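Long-range contact in electron transfer flavoprotein, beta subunit (Thermotoga maritima, PDB 7KOE), which probably carries electrons as the flavin-binding beta subunit of an electron transfer flavoprotein, with FAD bound in this chain: residues A[47-61]-A[192-204]. Numbering follows the deposited sequence.
Sequences PDDERALELASQLKE and VLTITDELNKPRY. With FAD (flavin-adenine dinucleotide), chain I.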
ATOM      1  N   PRO A  47       0.616  15.452 -38.421  1.00 25.83           N
ATOM      2  CA  PRO A  47      -0.242  15.426 -39.615  1.00 25.83           C
ATOM      3  C   PRO A  47      -0.105  16.640 -40.512  1.00 25.83           C
ATOM      4  O   PRO A  47      -0.462  16.553 -41.691  1.00 25.83           O
ATOM      5  CB  PRO A  47      -1.654  15.333 -39.025  1.00 25.83           C
ATOM      6  CG  PRO A  47      -1.459  14.761 -37.678  1.00 25.83           C
ATOM      7  CD  PRO A  47      -0.164  15.306 -37.185  1.00 25.83           C
ATOM      8  N   ASP A  48       0.394  17.769 -40.004  1.00 27.93           N
ATOM      9  CA  ASP A  48       0.775  18.866 -40.884  1.00 27.93           C
ATOM     10  C   ASP A  48       2.019  18.542 -41.696  1.00 27.93           C
ATOM     11  O   ASP A  48       2.238  19.161 -42.739  1.00 27.93           O
ATOM     12  CB  ASP A  48       1.015  20.142 -40.078  1.00 27.93           C
ATOM     13  CG  ASP A  48      -0.268  20.789 -39.587  1.00 27.93           C
ATOM     14  OD1 ASP A  48      -1.292  20.700 -40.291  1.00 27.93           O
ATOM     15  OD2 ASP A  48      -0.253  21.390 -38.495  1.00 27.93           O
ATOM     16  N   ASP A  49       2.837  17.592 -41.239  1.00 26.71           N
ATOM     17  CA  ASP A  49       4.057  17.218 -41.940  1.00 26.71           C
ATOM     18  C   ASP A  49       3.868  16.077 -42.919  1.00 26.71           C
ATOM     19  O   ASP A  49       4.731  15.879 -43.776  1.00 26.71           O
ATOM     20  CB  ASP A  49       5.154  16.838 -40.948  1.00 26.71           C
ATOM     21  CG  ASP A  49       5.748  18.035 -40.273  1.00 26.71           C
ATOM     22  OD1 ASP A  49       6.618  18.674 -40.890  1.00 26.71           O
ATOM     23  OD2 ASP A  49       5.347  18.357 -39.144  1.00 26.71           O
ATOM     24  N   GLU A  50       2.777  15.319 -42.813  1.00 26.73           N
ATOM     25  CA  GLU A  50       2.474  14.348 -43.856  1.00 26.73           C
ATOM     26  C   GLU A  50       2.096  15.041 -45.156  1.00 26.73           C
ATOM     27  O   GLU A  50       2.330  14.496 -46.238  1.00 26.73           O
ATOM     28  CB  GLU A  50       1.356  13.415 -43.402  1.00 26.73           C
ATOM     29  CG  GLU A  50       1.784  12.400 -42.364  1.00 26.73           C
ATOM     30  CD  GLU A  50       0.609  11.765 -41.645  1.00 26.73           C
ATOM     31  OE1 GLU A  50      -0.507  11.768 -42.207  1.00 26.73           O
ATOM     32  OE2 GLU A  50       0.798  11.265 -40.517  1.00 26.73           O
ATOM     33  N   ARG A  51       1.523  16.242 -45.070  1.00 25.91           N
ATOM     34  CA  ARG A  51       1.280  17.035 -46.267  1.00 25.91           C
ATOM     35  C   ARG A  51       2.572  17.624 -46.805  1.00 25.91           C
ATOM     36  O   ARG A  51       2.698  17.840 -48.014  1.00 25.91           O
ATOM     37  CB  ARG A  51       0.277  18.146 -45.971  1.00 25.91           C
ATOM     38  CG  ARG A  51      -0.832  17.748 -45.021  1.00 25.91           C
ATOM     39  CD  ARG A  51      -1.737  16.721 -45.648  1.00 25.91           C
ATOM     40  NE  ARG A  51      -3.064  16.692 -45.046  1.00 25.91           N
ATOM     41  CZ  ARG A  51      -3.373  16.010 -43.950  1.00 25.91           C
ATOM     42  NH1 ARG A  51      -2.449  15.299 -43.324  1.00 25.91           N
ATOM     43  NH2 ARG A  51      -4.608  16.041 -43.479  1.00 25.91           N
ATOM     44  N   ALA A  52       3.536  17.893 -45.925  1.00 23.41           N
ATOM     45  CA  ALA A  52       4.835  18.377 -46.371  1.00 23.41           C
ATOM     46  C   ALA A  52       5.636  17.266 -47.031  1.00 23.41           C
ATOM     47  O   ALA A  52       6.371  17.513 -47.991  1.00 23.41           O
ATOM     48  CB  ALA A  52       5.607  18.966 -45.196  1.00 23.41           C
ATOM     49  N   LEU A  53       5.513  16.038 -46.524  1.00 24.32           N
ATOM     50  CA  LEU A  53       6.213  14.911 -47.128  1.00 24.32           C
ATOM     51  C   LEU A  53       5.588  14.508 -48.451  1.00 24.32           C
ATOM     52  O   LEU A  53       6.297  14.059 -49.356  1.00 24.32           O
ATOM     53  CB  LEU A  53       6.217  13.719 -46.177  1.00 24.32           C
ATOM     54  CG  LEU A  53       7.037  13.858 -44.905  1.00 24.32           C
ATOM     55  CD1 LEU A  53       6.640  12.796 -43.914  1.00 24.32           C
ATOM     56  CD2 LEU A  53       8.490  13.766 -45.225  1.00 24.32           C
ATOM     57  N   GLU A  54       4.270  14.644 -48.578  1.00 27.77           N
ATOM     58  CA  GLU A  54       3.612  14.295 -49.829  1.00 27.77           C
ATOM     59  C   GLU A  54       3.917  15.323 -50.909  1.00 27.77           C
ATOM     60  O   GLU A  54       4.089  14.966 -52.080  1.00 27.77           O
ATOM     61  CB  GLU A  54       2.107  14.144 -49.594  1.00 27.77           C
ATOM     62  CG  GLU A  54       1.208  14.285 -50.812  1.00 27.77           C
ATOM     63  CD  GLU A  54       1.417  13.201 -51.849  1.00 27.77           C
ATOM     64  OE1 GLU A  54       1.831  12.084 -51.482  1.00 27.77           O
ATOM     65  OE2 GLU A  54       1.156  13.464 -53.041  1.00 27.77           O
ATOM     66  N   LEU A  55       4.027  16.599 -50.526  1.00 27.85           N
ATOM     67  CA  LEU A  55       4.465  17.628 -51.464  1.00 27.85           C
ATOM     68  C   LEU A  55       5.905  17.400 -51.895  1.00 27.85           C
ATOM     69  O   LEU A  55       6.255  17.617 -53.061  1.00 27.85           O
ATOM     70  CB  LEU A  55       4.314  19.009 -50.834  1.00 27.85           C
ATOM     71  CG  LEU A  55       4.859  20.198 -51.624  1.00 27.85           C
ATOM     72  CD1 LEU A  55       4.028  20.430 -52.867  1.00 27.85           C
ATOM     73  CD2 LEU A  55       4.902  21.439 -50.765  1.00 27.85           C
ATOM     74  N   ALA A  56       6.745  16.940 -50.972  1.00 26.33           N
ATOM     75  CA  ALA A  56       8.135  16.655 -51.300  1.00 26.33           C
ATOM     76  C   ALA A  56       8.257  15.451 -52.222  1.00 26.33           C
ATOM     77  O   ALA A  56       9.143  15.410 -53.082  1.00 26.33           O
ATOM     78  CB  ALA A  56       8.922  16.421 -50.022  1.00 26.33           C
ATOM     79  N   SER A  57       7.384  14.460 -52.055  1.00 28.88           N
ATOM     80  CA  SER A  57       7.380  13.332 -52.974  1.00 28.88           C
ATOM     81  C   SER A  57       6.804  13.721 -54.324  1.00 28.88           C
ATOM     82  O   SER A  57       7.166  13.129 -55.344  1.00 28.88           O
ATOM     83  CB  SER A  57       6.596  12.170 -52.377  1.00 28.88           C
ATOM     84  OG  SER A  57       5.237  12.521 -52.213  1.00 28.88           O
ATOM     85  N   GLN A  58       5.904  14.708 -54.351  1.00 31.63           N
ATOM     86  CA  GLN A  58       5.452  15.257 -55.622  1.00 31.63           C
ATOM     87  C   GLN A  58       6.550  16.059 -56.297  1.00 31.63           C
ATOM     88  O   GLN A  58       6.682  16.021 -57.523  1.00 31.63           O
ATOM     89  CB  GLN A  58       4.221  16.132 -55.414  1.00 31.63           C
ATOM     90  CG  GLN A  58       2.946  15.366 -55.165  1.00 31.63           C
ATOM     91  CD  GLN A  58       1.855  16.250 -54.618  1.00 31.63           C
ATOM     92  OE1 GLN A  58       2.049  17.450 -54.442  1.00 31.63           O
ATOM     93  NE2 GLN A  58       0.699  15.664 -54.342  1.00 31.63           N
ATOM     94  N   LEU A  59       7.353  16.778 -55.514  1.00 35.17           N
ATOM     95  CA  LEU A  59       8.495  17.511 -56.039  1.00 35.17           C
ATOM     96  C   LEU A  59       9.621  16.597 -56.488  1.00 35.17           C
ATOM     97  O   LEU A  59      10.497  17.043 -57.234  1.00 35.17           O
ATOM     98  CB  LEU A  59       9.025  18.472 -54.979  1.00 35.17           C
ATOM     99  CG  LEU A  59       8.666  19.948 -55.088  1.00 35.17           C
ATOM    100  CD1 LEU A  59       7.169  20.152 -55.035  1.00 35.17           C
ATOM    101  CD2 LEU A  59       9.336  20.684 -53.959  1.00 35.17           C
ATOM    102  N   LYS A  60       9.630  15.346 -56.040  1.00 35.98           N
ATOM    103  CA  LYS A  60      10.653  14.390 -56.428  1.00 35.98           C
ATOM    104  C   LYS A  60      10.308  13.654 -57.714  1.00 35.98           C
ATOM    105  O   LYS A  60      11.211  13.299 -58.477  1.00 35.98           O
ATOM    106  CB  LYS A  60      10.871  13.384 -55.297  1.00 35.98           C
ATOM    107  CG  LYS A  60      12.155  12.611 -55.400  1.00 35.98           C
ATOM    108  CD  LYS A  60      12.466  11.901 -54.113  1.00 35.98           C
ATOM    109  CE  LYS A  60      13.608  10.944 -54.313  1.00 35.98           C
ATOM    110  NZ  LYS A  60      13.291   9.919 -55.339  1.00 35.98           N
ATOM    111  N   GLU A  61       9.028  13.426 -57.982  1.00 39.89           N
ATOM    112  CA  GLU A  61       8.638  12.754 -59.211  1.00 39.89           C
ATOM    113  C   GLU A  61       8.355  13.720 -60.347  1.00 39.89           C
ATOM    114  O   GLU A  61       8.163  13.276 -61.483  1.00 39.89           O
ATOM    115  CB  GLU A  61       7.409  11.876 -58.973  1.00 39.89           C
ATOM    116  CG  GLU A  61       6.185  12.623 -58.498  1.00 39.89           C
ATOM    117  CD  GLU A  61       5.085  11.689 -58.044  1.00 39.89           C
ATOM    118  OE1 GLU A  61       3.899  12.034 -58.218  1.00 39.89           O
ATOM    119  OE2 GLU A  61       5.411  10.607 -57.516  1.00 39.89           O
ATOM    120  N   VAL A 192      11.618  28.758 -47.297  1.00 27.81           N
ATOM    121  CA  VAL A 192      11.213  27.859 -46.227  1.00 27.81           C
ATOM    122  C   VAL A 192       9.693  27.858 -46.215  1.00 27.81           C
ATOM    123  O   VAL A 192       9.062  28.812 -45.750  1.00 27.81           O
ATOM    124  CB  VAL A 192      11.786  28.270 -44.868  1.00 27.81           C
ATOM    125  CG1 VAL A 192      11.224  27.395 -43.762  1.00 27.81           C
ATOM    126  CG2 VAL A 192      13.289  28.168 -44.893  1.00 27.81           C
ATOM    127  N   LEU A 193       9.095  26.801 -46.746  1.00 25.94           N
ATOM    128  CA  LEU A 193       7.650  26.702 -46.740  1.00 25.94           C
ATOM    129  C   LEU A 193       7.161  26.198 -45.389  1.00 25.94           C
ATOM    130  O   LEU A 193       7.933  25.761 -44.537  1.00 25.94           O
ATOM    131  CB  LEU A 193       7.167  25.787 -47.857  1.00 25.94           C
ATOM    132  CG  LEU A 193       7.262  26.362 -49.264  1.00 25.94           C
ATOM    133  CD1 LEU A 193       6.662  25.422 -50.279  1.00 25.94           C
ATOM    134  CD2 LEU A 193       6.544  27.664 -49.297  1.00 25.94           C
ATOM    135  N   THR A 194       5.851  26.274 -45.198  1.00 25.25           N
ATOM    136  CA  THR A 194       5.222  25.851 -43.952  1.00 25.25           C
ATOM    137  C   THR A 194       3.811  25.418 -44.322  1.00 25.25           C
ATOM    138  O   THR A 194       2.957  26.257 -44.616  1.00 25.25           O
ATOM    139  CB  THR A 194       5.238  26.978 -42.924  1.00 25.25           C
ATOM    140  OG1 THR A 194       6.584  27.212 -42.495  1.00 25.25           O
ATOM    141  CG2 THR A 194       4.416  26.646 -41.725  1.00 25.25           C
ATOM    142  N   ILE A 195       3.588  24.113 -44.341  1.00 25.33           N
ATOM    143  CA  ILE A 195       2.469  23.502 -45.050  1.00 25.33           C
ATOM    144  C   ILE A 195       1.329  23.230 -44.082  1.00 25.33           C
ATOM    145  O   ILE A 195       1.551  22.777 -42.955  1.00 25.33           O
ATOM    146  CB  ILE A 195       2.927  22.206 -45.743  1.00 25.33           C
ATOM    147  CG1 ILE A 195       4.261  22.419 -46.456  1.00 25.33           C
ATOM    148  CG2 ILE A 195       1.895  21.729 -46.720  1.00 25.33           C
ATOM    149  CD1 ILE A 195       4.199  23.371 -47.611  1.00 25.33           C
ATOM    150  N   THR A 196       0.103  23.504 -44.524  1.00 29.16           N
ATOM    151  CA  THR A 196      -1.093  23.200 -43.759  1.00 29.16           C
ATOM    152  C   THR A 196      -1.640  21.825 -44.133  1.00 29.16           C
ATOM    153  O   THR A 196      -1.051  21.085 -44.919  1.00 29.16           O
ATOM    154  CB  THR A 196      -2.159  24.265 -43.989  1.00 29.16           C
ATOM    155  OG1 THR A 196      -2.472  24.327 -45.383  1.00 29.16           O
ATOM    156  CG2 THR A 196      -1.673  25.608 -43.525  1.00 29.16           C
ATOM    157  N   ASP A 197      -2.798  21.484 -43.563  1.00 32.46           N
ATOM    158  CA  ASP A 197      -3.479  20.246 -43.919  1.00 32.46           C
ATOM    159  C   ASP A 197      -4.141  20.327 -45.284  1.00 32.46           C
ATOM    160  O   ASP A 197      -4.336  19.296 -45.933  1.00 32.46           O
ATOM    161  CB  ASP A 197      -4.553  19.899 -42.888  1.00 32.46           C
ATOM    162  CG  ASP A 197      -4.013  19.803 -41.484  1.00 32.46           C
ATOM    163  OD1 ASP A 197      -4.265  20.732 -40.689  1.00 32.46           O
ATOM    164  OD2 ASP A 197      -3.348  18.795 -41.164  1.00 32.46           O
ATOM    165  N   GLU A 198      -4.497  21.526 -45.732  1.00 33.87           N
ATOM    166  CA  GLU A 198      -5.335  21.684 -46.909  1.00 33.87           C
ATOM    167  C   GLU A 198      -4.550  21.693 -48.210  1.00 33.87           C
ATOM    168  O   GLU A 198      -5.146  21.928 -49.265  1.00 33.87           O
ATOM    169  CB  GLU A 198      -6.161  22.969 -46.810  1.00 33.87           C
ATOM    170  CG  GLU A 198      -7.197  22.979 -45.698  1.00 33.87           C
ATOM    171  CD  GLU A 198      -6.659  23.536 -44.396  1.00 33.87           C
ATOM    172  OE1 GLU A 198      -5.515  24.035 -44.392  1.00 33.87           O
ATOM    173  OE2 GLU A 198      -7.375  23.474 -43.376  1.00 33.87           O
ATOM    174  N   LEU A 199      -3.238  21.453 -48.169  1.00 28.43           N
ATOM    175  CA  LEU A 199      -2.455  21.481 -49.399  1.00 28.43           C
ATOM    176  C   LEU A 199      -2.774  20.282 -50.278  1.00 28.43           C
ATOM    177  O   LEU A 199      -3.131  20.436 -51.451  1.00 28.43           O
ATOM    178  CB  LEU A 199      -0.963  21.524 -49.089  1.00 28.43           C
ATOM    179  CG  LEU A 199      -0.140  21.618 -50.374  1.00 28.43           C
ATOM    180  CD1 LEU A 199       0.055  23.053 -50.765  1.00 28.43           C
ATOM    181  CD2 LEU A 199       1.191  20.936 -50.246  1.00 28.43           C
ATOM    182  N   ASN A 200      -2.660  19.082 -49.725  1.00 27.17           N
ATOM    183  CA  ASN A 200      -2.941  17.866 -50.467  1.00 27.17           C
ATOM    184  C   ASN A 200      -3.438  16.814 -49.489  1.00 27.17           C
ATOM    185  O   ASN A 200      -3.647  17.090 -48.305  1.00 27.17           O
ATOM    186  CB  ASN A 200      -1.697  17.427 -51.250  1.00 27.17           C
ATOM    187  CG  ASN A 200      -0.427  17.472 -50.421  1.00 27.17           C
ATOM    188  OD1 ASN A 200      -0.460  17.450 -49.195  1.00 27.17           O
ATOM    189  ND2 ASN A 200       0.705  17.590 -51.098  1.00 27.17           N
ATOM    190  N   LYS A 201      -3.650  15.608 -49.993  1.00 27.67           N
ATOM    191  CA  LYS A 201      -3.898  14.459 -49.155  1.00 27.67           C
ATOM    192  C   LYS A 201      -2.774  13.460 -49.372  1.00 27.67           C
ATOM    193  O   LYS A 201      -2.449  13.151 -50.527  1.00 27.67           O
ATOM    194  CB  LYS A 201      -5.255  13.823 -49.463  1.00 27.67           C
ATOM    195  CG  LYS A 201      -6.422  14.701 -49.044  1.00 27.67           C
ATOM    196  CD  LYS A 201      -7.749  13.979 -49.143  1.00 27.67           C
ATOM    197  CE  LYS A 201      -8.209  13.852 -50.580  1.00 27.67           C
ATOM    198  NZ  LYS A 201      -9.568  13.249 -50.652  1.00 27.67           N
ATOM    199  N   PRO A 202      -2.136  12.972 -48.311  1.00 26.16           N
ATOM    200  CA  PRO A 202      -0.939  12.144 -48.479  1.00 26.16           C
ATOM    201  C   PRO A 202      -1.263  10.789 -49.080  1.00 26.16           C
ATOM    202  O   PRO A 202      -2.334  10.220 -48.860  1.00 26.16           O
ATOM    203  CB  PRO A 202      -0.400  12.003 -47.052  1.00 26.16           C
ATOM    204  CG  PRO A 202      -1.040  13.109 -46.291  1.00 26.16           C
ATOM    205  CD  PRO A 202      -2.387  13.275 -46.896  1.00 26.16           C
ATOM    206  N   ARG A 203      -0.320  10.289 -49.867  1.00 25.72           N
ATOM    207  CA  ARG A 203      -0.557   9.099 -50.662  1.00 25.72           C
ATOM    208  C   ARG A 203      -0.540   7.848 -49.797  1.00 25.72           C
ATOM    209  O   ARG A 203       0.066   7.807 -48.723  1.00 25.72           O
ATOM    210  CB  ARG A 203       0.499   8.979 -51.760  1.00 25.72           C
ATOM    211  CG  ARG A 203       1.908   8.780 -51.233  1.00 25.72           C
ATOM    212  CD  ARG A 203       2.926   8.842 -52.343  1.00 25.72           C
ATOM    213  NE  ARG A 203       2.757  10.036 -53.161  1.00 25.72           N
ATOM    214  CZ  ARG A 203       3.653  10.467 -54.039  1.00 25.72           C
ATOM    215  NH1 ARG A 203       3.418  11.563 -54.743  1.00 25.72           N
ATOM    216  NH2 ARG A 203       4.786   9.805 -54.208  1.00 25.72           N
ATOM    217  N   TYR A 204      -1.246   6.830 -50.265  1.00 18.76           N
ATOM    218  CA  TYR A 204      -1.045   5.481 -49.772  1.00 18.76           C
ATOM    219  C   TYR A 204       0.247   4.957 -50.380  1.00 18.76           C
ATOM    220  O   TYR A 204       0.346   4.823 -51.604  1.00 18.76           O
ATOM    221  CB  TYR A 204      -2.231   4.600 -50.148  1.00 18.76           C
ATOM    222  CG  TYR A 204      -2.481   3.465 -49.197  1.00 18.76           C
ATOM    223  CD1 TYR A 204      -2.632   3.692 -47.839  1.00 18.76           C
ATOM    224  CD2 TYR A 204      -2.572   2.167 -49.660  1.00 18.76           C
ATOM    225  CE1 TYR A 204      -2.864   2.651 -46.970  1.00 18.76           C
ATOM    226  CE2 TYR A 204      -2.803   1.127 -48.803  1.00 18.76           C
ATOM    227  CZ  TYR A 204      -2.944   1.372 -47.463  1.00 18.76           C
ATOM    228  OH  TYR A 204      -3.173   0.323 -46.616  1.00 18.76           O
TER
HETATM  229  PA  FAD I 301       6.164  23.566 -34.312  1.00 30.92           P
HETATM  230  O1A FAD I 301       4.813  24.192 -34.334  1.00 30.92           O
HETATM  231  O2A FAD I 301       7.362  24.449 -34.261  1.00 30.92           O
HETATM  232  O5B FAD I 301       6.307  22.567 -35.552  1.00 30.92           O
HETATM  233  C5B FAD I 301       6.333  23.144 -36.876  1.00 30.92           C
HETATM  234  C4B FAD I 301       7.100  22.233 -37.801  1.00 30.92           C
HETATM  235  O4B FAD I 301       8.516  22.335 -37.510  1.00 30.92           O
HETATM  236  C3B FAD I 301       6.809  20.735 -37.682  1.00 30.92           C
HETATM  237  O3B FAD I 301       5.663  20.358 -38.431  1.00 30.92           O
HETATM  238  C2B FAD I 301       8.086  20.154 -38.290  1.00 30.92           C
HETATM  239  O2B FAD I 301       8.087  20.206 -39.699  1.00 30.92           O
HETATM  240  C1B FAD I 301       9.139  21.085 -37.699  1.00 30.92           C
HETATM  241  N9A FAD I 301       9.631  20.621 -36.415  1.00 30.92           N
HETATM  242  C8A FAD I 301       9.080  20.831 -35.183  1.00 30.92           C
HETATM  243  N7A FAD I 301       9.765  20.264 -34.219  1.00 30.92           N
HETATM  244  C5A FAD I 301      10.825  19.640 -34.864  1.00 30.92           C
HETATM  245  C6A FAD I 301      11.903  18.867 -34.398  1.00 30.92           C
HETATM  246  N6A FAD I 301      12.105  18.573 -33.119  1.00 30.92           N
HETATM  247  N1A FAD I 301      12.773  18.396 -35.322  1.00 30.92           N
HETATM  248  C2A FAD I 301      12.564  18.692 -36.610  1.00 30.92           C
HETATM  249  N3A FAD I 301      11.590  19.408 -37.160  1.00 30.92           N
HETATM  250  C4A FAD I 301      10.746  19.857 -36.220  1.00 30.92           C
HETATM  251  N1  FAD I 301       8.551  25.655 -27.148  1.00 30.92           N
HETATM  252  C2  FAD I 301       8.502  26.980 -27.397  1.00 30.92           C
HETATM  253  O2  FAD I 301       9.365  27.526 -28.080  1.00 30.92           O
HETATM  254  N3  FAD I 301       7.509  27.764 -26.915  1.00 30.92           N
HETATM  255  C4  FAD I 301       6.495  27.257 -26.142  1.00 30.92           C
HETATM  256  O4  FAD I 301       5.619  28.000 -25.729  1.00 30.92           O
HETATM  257  C4X FAD I 301       6.509  25.885 -25.857  1.00 30.92           C
HETATM  258  N5  FAD I 301       5.550  25.389 -25.121  1.00 30.92           N
HETATM  259  C5X FAD I 301       5.592  24.047 -24.856  1.00 30.92           C
HETATM  260  C6  FAD I 301       4.572  23.494 -24.063  1.00 30.92           C
HETATM  261  C7  FAD I 301       4.550  22.157 -23.754  1.00 30.92           C
HETATM  262  C7M FAD I 301       3.443  21.598 -22.899  1.00 30.92           C
HETATM  263  C8  FAD I 301       5.573  21.314 -24.246  1.00 30.92           C
HETATM  264  C8M FAD I 301       5.569  19.843 -23.923  1.00 30.92           C
HETATM  265  C9  FAD I 301       6.577  21.843 -25.028  1.00 30.92           C
HETATM  266  C9A FAD I 301       6.610  23.209 -25.348  1.00 30.92           C
HETATM  267  N10 FAD I 301       7.611  23.775 -26.131  1.00 30.92           N
HETATM  268  C10 FAD I 301       7.599  25.126 -26.411  1.00 30.92           C
HETATM  269  C1' FAD I 301       8.692  22.928 -26.663  1.00 30.92           C
HETATM  270  C2' FAD I 301       8.741  22.946 -28.178  1.00 30.92           C
HETATM  271  O2' FAD I 301       7.702  22.136 -28.703  1.00 30.92           O
HETATM  272  C3' FAD I 301      10.081  22.420 -28.696  1.00 30.92           C
HETATM  273  O3' FAD I 301      11.061  23.438 -28.551  1.00 30.92           O
HETATM  274  C4' FAD I 301      10.030  21.955 -30.153  1.00 30.92           C
HETATM  275  O4' FAD I 301      11.342  21.966 -30.721  1.00 30.92           O
HETATM  276  C5' FAD I 301       9.119  22.811 -31.001  1.00 30.92           C
HETATM  277  O5' FAD I 301       7.932  22.054 -31.352  1.00 30.92           O
HETATM  278  P   FAD I 301       6.543  22.827 -31.527  1.00 30.92           P
HETATM  279  O1P FAD I 301       5.508  22.180 -30.671  1.00 30.92           O
HETATM  280  O2P FAD I 301       6.812  24.280 -31.335  1.00 30.92           O
HETATM  281  O3P FAD I 301       6.226  22.561 -33.070  1.00 30.92           O
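Arg51 reaches from helix 47-61 into the bend that follows strand 192-195. Arg51 CB packs on Ile195 CG2, 4.0 Å away, and CG lies beside Thr196 O. A turn at chi2 (-67°) swings the chain along the loop, where CD meets Asn200 O and Pro202 CD. Arg51 NE then donates to Asp197 O (3.0 Å), in the carbonyl plane and on a lone pair. At the tip the guanidinium has Pro202 CD over one face and Asp197 OD2 over the other; Arg51 NH2 and Asp197 OD2, 3.8 Å apart, form a long salt bridge in which no N-H points at the oxygen.

Farther along the helix, Glu54 meets Arg203 at about a right angle. Glu54 OE1 takes Arg203 N (3.2 Å) from above its carboxylate plane, and Arg203 NE lies 2.8 Å from Glu54 OE1 in a salt bridge whose hydrogen bond is weak, bent to 118°. Ser57 OG sits over the centre of the Arg203 guanidinium, and Glu61 OE2 forms a second salt bridge to Arg203 NH2, through a weak hydrogen bond. On the sheet side, Leu55 CD2 touches Ile195 CD1 (3.8 Å), while Leu55 CB packs on Leu199 CD2.

Asp49 on the same helix binds the FAD ribose. The arrangement is a helix packed on a largely parallel sheet, as in the nucleotide-binding alpha/beta fold of electron transfer flavoproteins.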